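Local structure of trans-4-hydroxy-L-proline dehydratase (Clostridioides difficile 70-100-2010, 6VXC) at residues A[284-287]-A[288-292]; A[64-67]-A[68-72]. The protein catalyses the glycyl-radical dehydration of trans-4-hydroxy-L-proline to (S)-1-pyrroline-5-carboxylate in the anaerobic breakdown of 4-hydroxyproline. All blocks are in the same frame, centred on the assembly; numbering follows the deposited sequence.

Contact 1. Residues A[284-287]-A[288-292]; sequences WFVH and IGVTT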
ATOM      1  N   TRP A 284       2.033  18.213  -4.865  1.00 12.53           N
ATOM      2  CA  TRP A 284       3.288  17.722  -4.307  1.00 11.77           C
ATOM      3  C   TRP A 284       3.584  18.335  -2.941  1.00 12.57           C
ATOM      4  O   TRP A 284       4.135  17.659  -2.066  1.00 14.49           O
ATOM      5  CB  TRP A 284       4.460  17.958  -5.269  1.00 10.73           C
ATOM      6  CG  TRP A 284       5.666  17.238  -4.742  1.00 11.89           C
ATOM      7  CD1 TRP A 284       6.823  17.791  -4.285  1.00 11.83           C
ATOM      8  CD2 TRP A 284       5.793  15.819  -4.547  1.00 12.17           C
ATOM      9  NE1 TRP A 284       7.670  16.811  -3.836  1.00 14.32           N
ATOM     10  CE2 TRP A 284       7.067  15.589  -3.992  1.00 12.18           C
ATOM     11  CE3 TRP A 284       4.963  14.725  -4.807  1.00  9.74           C
ATOM     12  CZ2 TRP A 284       7.524  14.313  -3.672  1.00  9.35           C
ATOM     13  CZ3 TRP A 284       5.422  13.448  -4.498  1.00 10.16           C
ATOM     14  CH2 TRP A 284       6.692  13.258  -3.933  1.00 10.65           C
ATOM     15  N   PHE A 285       3.250  19.617  -2.744  1.00 15.26           N
ATOM     16  CA  PHE A 285       3.403  20.227  -1.423  1.00 13.33           C
ATOM     17  C   PHE A 285       2.534  19.517  -0.390  1.00 13.15           C
ATOM     18  O   PHE A 285       2.978  19.237   0.731  1.00 15.00           O
ATOM     19  CB  PHE A 285       3.048  21.717  -1.483  1.00 11.14           C
ATOM     20  CG  PHE A 285       4.180  22.611  -1.936  1.00 14.72           C
ATOM     21  CD1 PHE A 285       5.509  22.268  -1.693  1.00 13.61           C
ATOM     22  CD2 PHE A 285       3.910  23.818  -2.579  1.00 12.12           C
ATOM     23  CE1 PHE A 285       6.554  23.100  -2.105  1.00 15.68           C
ATOM     24  CE2 PHE A 285       4.950  24.665  -2.994  1.00 13.50           C
ATOM     25  CZ  PHE A 285       6.273  24.308  -2.754  1.00 13.19           C
ATOM     26  N   VAL A 286       1.279  19.246  -0.745  1.00 13.87           N
ATOM     27  CA  VAL A 286       0.393  18.498   0.143  1.00 12.63           C
ATOM     28  C   VAL A 286       0.985  17.121   0.433  1.00 12.06           C
ATOM     29  O   VAL A 286       0.953  16.646   1.568  1.00 14.07           O
ATOM     30  CB  VAL A 286      -1.020  18.390  -0.464  1.00 11.06           C
ATOM     31  CG1 VAL A 286      -1.897  17.469   0.379  1.00 10.91           C
ATOM     32  CG2 VAL A 286      -1.672  19.759  -0.634  1.00 11.74           C
ATOM     33  N   HIS A 287       1.536  16.468  -0.589  1.00 11.93           N
ATOM     34  CA  HIS A 287       2.184  15.170  -0.398  1.00 13.12           C
ATOM     35  C   HIS A 287       3.332  15.263   0.610  1.00 13.29           C
ATOM     36  O   HIS A 287       3.380  14.503   1.581  1.00 13.94           O
ATOM     37  CB  HIS A 287       2.683  14.653  -1.755  1.00 11.40           C
ATOM     38  CG  HIS A 287       3.323  13.304  -1.711  1.00 11.13           C
ATOM     39  ND1 HIS A 287       2.769  12.196  -2.315  1.00  9.14           N
ATOM     40  CD2 HIS A 287       4.503  12.891  -1.187  1.00 11.08           C
ATOM     41  CE1 HIS A 287       3.555  11.153  -2.129  1.00  9.71           C
ATOM     42  NE2 HIS A 287       4.621  11.547  -1.457  1.00 10.12           N
ATOM     43  N   ILE A 288       4.241  16.221   0.418  1.00 14.93           N
ATOM     44  CA  ILE A 288       5.329  16.427   1.370  1.00 13.56           C
ATOM     45  C   ILE A 288       4.764  16.678   2.761  1.00 12.66           C
ATOM     46  O   ILE A 288       5.295  16.193   3.764  1.00 12.66           O
ATOM     47  CB  ILE A 288       6.229  17.594   0.920  1.00 13.06           C
ATOM     48  CG1 ILE A 288       6.945  17.236  -0.384  1.00 11.68           C
ATOM     49  CG2 ILE A 288       7.250  17.950   2.005  1.00 13.57           C
ATOM     50  CD1 ILE A 288       7.845  16.047  -0.238  1.00 15.66           C
ATOM     51  N   GLY A 289       3.697  17.457   2.839  1.00 15.50           N
ATOM     52  CA  GLY A 289       3.081  17.773   4.104  1.00 12.41           C
ATOM     53  C   GLY A 289       2.553  16.567   4.855  1.00 13.36           C
ATOM     54  O   GLY A 289       2.939  16.346   6.011  1.00 15.33           O
ATOM     55  N   VAL A 290       1.672  15.779   4.229  1.00 13.72           N
ATOM     56  CA  VAL A 290       1.018  14.709   4.991  1.00 11.07           C
ATOM     57  C   VAL A 290       1.992  13.589   5.308  1.00 11.92           C
ATOM     58  O   VAL A 290       1.841  12.897   6.324  1.00 14.55           O
ATOM     59  CB  VAL A 290      -0.236  14.188   4.271  1.00 13.90           C
ATOM     60  CG1 VAL A 290      -1.281  15.311   4.159  1.00 13.74           C
ATOM     61  CG2 VAL A 290       0.121  13.575   2.885  1.00 10.31           C
ATOM     62  N   THR A 291       3.010  13.389   4.476  1.00 14.24           N
ATOM     63  CA  THR A 291       3.963  12.325   4.764  1.00 13.60           C
ATOM     64  C   THR A 291       5.086  12.768   5.691  1.00 11.74           C
ATOM     65  O   THR A 291       5.885  11.929   6.105  1.00 15.26           O
ATOM     66  CB  THR A 291       4.554  11.729   3.468  1.00 12.21           C
ATOM     67  OG1 THR A 291       5.293  12.724   2.762  1.00 14.50           O
ATOM     68  CG2 THR A 291       3.440  11.173   2.581  1.00  9.92           C
ATOM     69  N   THR A 292       5.196  14.055   6.005  1.00 14.22           N
ATOM     70  CA  THR A 292       6.066  14.455   7.100  1.00 12.19           C
ATOM     71  C   THR A 292       5.304  14.773   8.379  1.00 13.35           C
ATOM     72  O   THR A 292       5.913  14.771   9.447  1.00 15.32           O
ATOM     73  CB  THR A 292       6.966  15.645   6.707  1.00 11.29           C
ATOM     74  OG1 THR A 292       6.180  16.744   6.247  1.00 14.85           O
ATOM     75  CG2 THR A 292       8.003  15.235   5.656  1.00 12.58           C
TER
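Ile288 lays its CG1 branch over one face of the Trp284 indole, one turn earlier on helix 276-293. CG1 forms a CH-pi contact with the five-membered ring, 4.0 Å from the centroid and 28° off the ring normal, and CD1 carries on toward the benzo ring, 3.9 Å from Trp284 CZ2. With CG anti to the backbone N (chi1 -171°), the indole extends out from the helix, and Ile288 reaches back over it. Within 284-287, the benzo carbon CZ3 of Trp284 sits over the centre of the His287 imidazole, 3.4 Å above its plane. Phe338 meets both rings from outside, edge-to-face on Trp284. A looser apolar pair, Val286 CG1 and Val290 CG1, lies 4.4 Å apart.

Among the polar contacts, the i to i+4 backbone bonds run unbroken from Trp284 O to His287 O, and the last acceptor takes two donors. Thr291 OG1 donates to His287 O at 2.9 Å and Thr291 N to the same oxygen at 3.1 Å, from opposite faces of its carbonyl plane. With chi1 at 63°, the Thr291 hydroxyl is turned back toward the preceding turn. Thr292 OG1 does likewise, bonding Ile288 O at 2.7 Å.

Trp284 NE1 is satisfied by Gly91 O and His287 ND1 by the Tyr283 hydroxyl, so the rings keep polar partners although buried. The chemistry implies a turn near the helix end in which the threonine hydroxyls are satisfied by carbonyls one turn back, so that apolar packing is combined with paired polar groups.

Contact 2. Residues A[64-67]-A[68-72]; sequences IPVL and RALSF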
ATOM      1  N   ILE A  64      -3.602  17.505  22.566  1.00 16.45           N
ATOM      2  CA  ILE A  64      -2.693  16.798  21.653  1.00 18.89           C
ATOM      3  C   ILE A  64      -2.892  17.203  20.200  1.00 13.32           C
ATOM      4  O   ILE A  64      -1.895  17.370  19.491  1.00 15.85           O
ATOM      5  CB  ILE A  64      -2.786  15.283  21.872  1.00 15.89           C
ATOM      6  CG1 ILE A  64      -2.238  14.946  23.266  1.00 22.31           C
ATOM      7  CG2 ILE A  64      -1.968  14.564  20.814  1.00 15.79           C
ATOM      8  CD1 ILE A  64      -2.432  13.514  23.677  1.00 19.24           C
ATOM      9  N   PRO A  65      -4.106  17.376  19.688  1.00 13.33           N
ATOM     10  CA  PRO A  65      -4.213  17.836  18.292  1.00 16.71           C
ATOM     11  C   PRO A  65      -3.481  19.145  18.040  1.00 14.82           C
ATOM     12  O   PRO A  65      -2.778  19.275  17.030  1.00 15.33           O
ATOM     13  CB  PRO A  65      -5.728  17.950  18.060  1.00 15.20           C
ATOM     14  CG  PRO A  65      -6.376  17.642  19.367  1.00 20.95           C
ATOM     15  CD  PRO A  65      -5.397  16.965  20.248  1.00 15.15           C
ATOM     16  N   VAL A  66      -3.601  20.115  18.946  1.00 15.99           N
ATOM     17  CA  VAL A  66      -2.873  21.367  18.780  1.00 13.62           C
ATOM     18  C   VAL A  66      -1.369  21.133  18.893  1.00 13.82           C
ATOM     19  O   VAL A  66      -0.579  21.747  18.169  1.00 17.29           O
ATOM     20  CB  VAL A  66      -3.375  22.413  19.789  1.00 14.33           C
ATOM     21  CG1 VAL A  66      -2.476  23.639  19.776  1.00 14.42           C
ATOM     22  CG2 VAL A  66      -4.814  22.817  19.463  1.00 16.54           C
ATOM     23  N   LEU A  67      -0.949  20.251  19.801  1.00 13.86           N
ATOM     24  CA  LEU A  67       0.471  19.924  19.913  1.00 14.57           C
ATOM     25  C   LEU A  67       1.031  19.388  18.598  1.00 15.58           C
ATOM     26  O   LEU A  67       2.120  19.781  18.170  1.00 17.33           O
ATOM     27  CB  LEU A  67       0.696  18.918  21.044  1.00 14.47           C
ATOM     28  CG  LEU A  67       2.098  18.326  21.204  1.00 14.13           C
ATOM     29  CD1 LEU A  67       3.115  19.401  21.419  1.00 20.15           C
ATOM     30  CD2 LEU A  67       2.094  17.402  22.388  1.00 13.45           C
ATOM     31  N   ARG A  68       0.315  18.468  17.955  1.00 14.18           N
ATOM     32  CA  ARG A  68       0.775  17.954  16.668  1.00 14.64           C
ATOM     33  C   ARG A  68       0.851  19.068  15.626  1.00 14.04           C
ATOM     34  O   ARG A  68       1.834  19.177  14.887  1.00 16.80           O
ATOM     35  CB  ARG A  68      -0.161  16.846  16.184  1.00 13.72           C
ATOM     36  CG  ARG A  68      -0.258  15.639  17.109  1.00 14.19           C
ATOM     37  CD  ARG A  68       1.071  14.916  17.233  1.00 14.04           C
ATOM     38  NE  ARG A  68       1.594  14.534  15.927  1.00 17.99           N
ATOM     39  CZ  ARG A  68       2.832  14.107  15.712  1.00 16.54           C
ATOM     40  NH1 ARG A  68       3.213  13.801  14.489  1.00 17.57           N
ATOM     41  NH2 ARG A  68       3.693  14.003  16.723  1.00 15.81           N
ATOM     42  N   ALA A  69      -0.177  19.914  15.558  1.00 15.21           N
ATOM     43  CA  ALA A  69      -0.186  20.992  14.570  1.00 13.97           C
ATOM     44  C   ALA A  69       0.942  21.993  14.823  1.00 15.84           C
ATOM     45  O   ALA A  69       1.643  22.408  13.892  1.00 14.05           O
ATOM     46  CB  ALA A  69      -1.543  21.690  14.579  1.00 12.57           C
ATOM     47  N   LEU A  70       1.126  22.396  16.088  1.00 15.78           N
ATOM     48  CA  LEU A  70       2.221  23.302  16.429  1.00 15.99           C
ATOM     49  C   LEU A  70       3.576  22.662  16.147  1.00 16.58           C
ATOM     50  O   LEU A  70       4.517  23.344  15.733  1.00 20.74           O
ATOM     51  CB  LEU A  70       2.122  23.727  17.896  1.00 16.58           C
ATOM     52  CG  LEU A  70       0.996  24.690  18.270  1.00 16.84           C
ATOM     53  CD1 LEU A  70       0.888  24.870  19.799  1.00 18.58           C
ATOM     54  CD2 LEU A  70       1.185  26.023  17.562  1.00 17.89           C
ATOM     55  N   SER A  71       3.701  21.353  16.375  1.00 16.50           N
ATOM     56  CA  SER A  71       4.967  20.690  16.077  1.00 18.14           C
ATOM     57  C   SER A  71       5.224  20.645  14.574  1.00 17.11           C
ATOM     58  O   SER A  71       6.353  20.872  14.127  1.00 18.54           O
ATOM     59  CB  SER A  71       4.973  19.277  16.662  1.00 17.58           C
ATOM     60  OG  SER A  71       4.852  19.326  18.069  1.00 21.99           O
ATOM     61  N   PHE A  72       4.195  20.334  13.784  1.00 17.54           N
ATOM     62  CA  PHE A  72       4.343  20.364  12.333  1.00 15.84           C
ATOM     63  C   PHE A  72       4.732  21.756  11.854  1.00 18.27           C
ATOM     64  O   PHE A  72       5.637  21.913  11.025  1.00 17.93           O
ATOM     65  CB  PHE A  72       3.047  19.915  11.664  1.00 15.01           C
ATOM     66  CG  PHE A  72       3.099  19.945  10.148  1.00 15.65           C
ATOM     67  CD1 PHE A  72       3.888  19.036   9.455  1.00 17.04           C
ATOM     68  CD2 PHE A  72       2.334  20.851   9.431  1.00 13.82           C
ATOM     69  CE1 PHE A  72       3.938  19.040   8.063  1.00 17.19           C
ATOM     70  CE2 PHE A  72       2.372  20.861   8.034  1.00 15.29           C
ATOM     71  CZ  PHE A  72       3.182  19.957   7.353  1.00 13.81           C
TER
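Residues 64-67 form the first turn of helix 64-78, and 68-72 continue it without a break. Arg68 N bonds Ile64 O at 2.9 Å, nearly straight with an N-H...O angle of 166°, and the Ala69-Pro65 and Leu70-Val66 pairs follow in the same i to i+4 pattern. Pro65, which has no N-H to give, stands in the first turn, where a helix asks for none from within.

Val66 and Leu70 lie side by side and point the same way, with Val66 CG1 3.6 Å from Leu70 CD1; Leu70 CG also rests 3.3 Å from Val66 O. Leu67 O is gripped twice by one residue: Ser71 N reaches it at 2.9 Å and Ser71 OG at 2.8 Å, the two donors coming from opposite faces of the carbonyl plane. Ser71 holds its OG beside its own backbone N (chi1 -62°), which folds the hydroxyl back onto the previous turn and leaves it 3.8 Å from Leu67 CD1. Arg68 sends its CG past the carbonyl of Ile64, 3.4 Å from that O, then bends at chi2 and chi3 so that the guanidinium leaves the helix. There NH1 makes a salt bridge with Glu105 and NH2 a hydrogen bond with the hydroxyl of Tyr55 on helix 46-58.

Ser71 also packs on helix 46-58, while Pro65 and Ala69 touch helix 214-248, Ala69 at Ile226. This is the opening of an alpha-helix packed between helices 46-58 and 214-248 in the PFL-like region of a glycyl radical enzyme, with a serine hydroxyl bonded to the carbonyl four residues back.

Contact 1 is wholly buried, its centre about 17 Å from the centre of the chain; contact 2 is partly buried, its centre about 26 Å from that point. Each is the inside of one helix: 284-292 lies near the end of helix 276-293, and 64-72 begins helix 64-78. The two meet directly where Phe72 CE1 packs 3.5 Å from Gly289 O, with Thr292 also against that ring. Both return hydroxyls to carbonyls one turn back (two in contact 1, one in contact 2), but the deeper adds a CH-pi contact and two aromatic rings, while the outer relies on aliphatic packing and an arginine paired outside its helix. Leu543 touches both, through Val290 and Phe72.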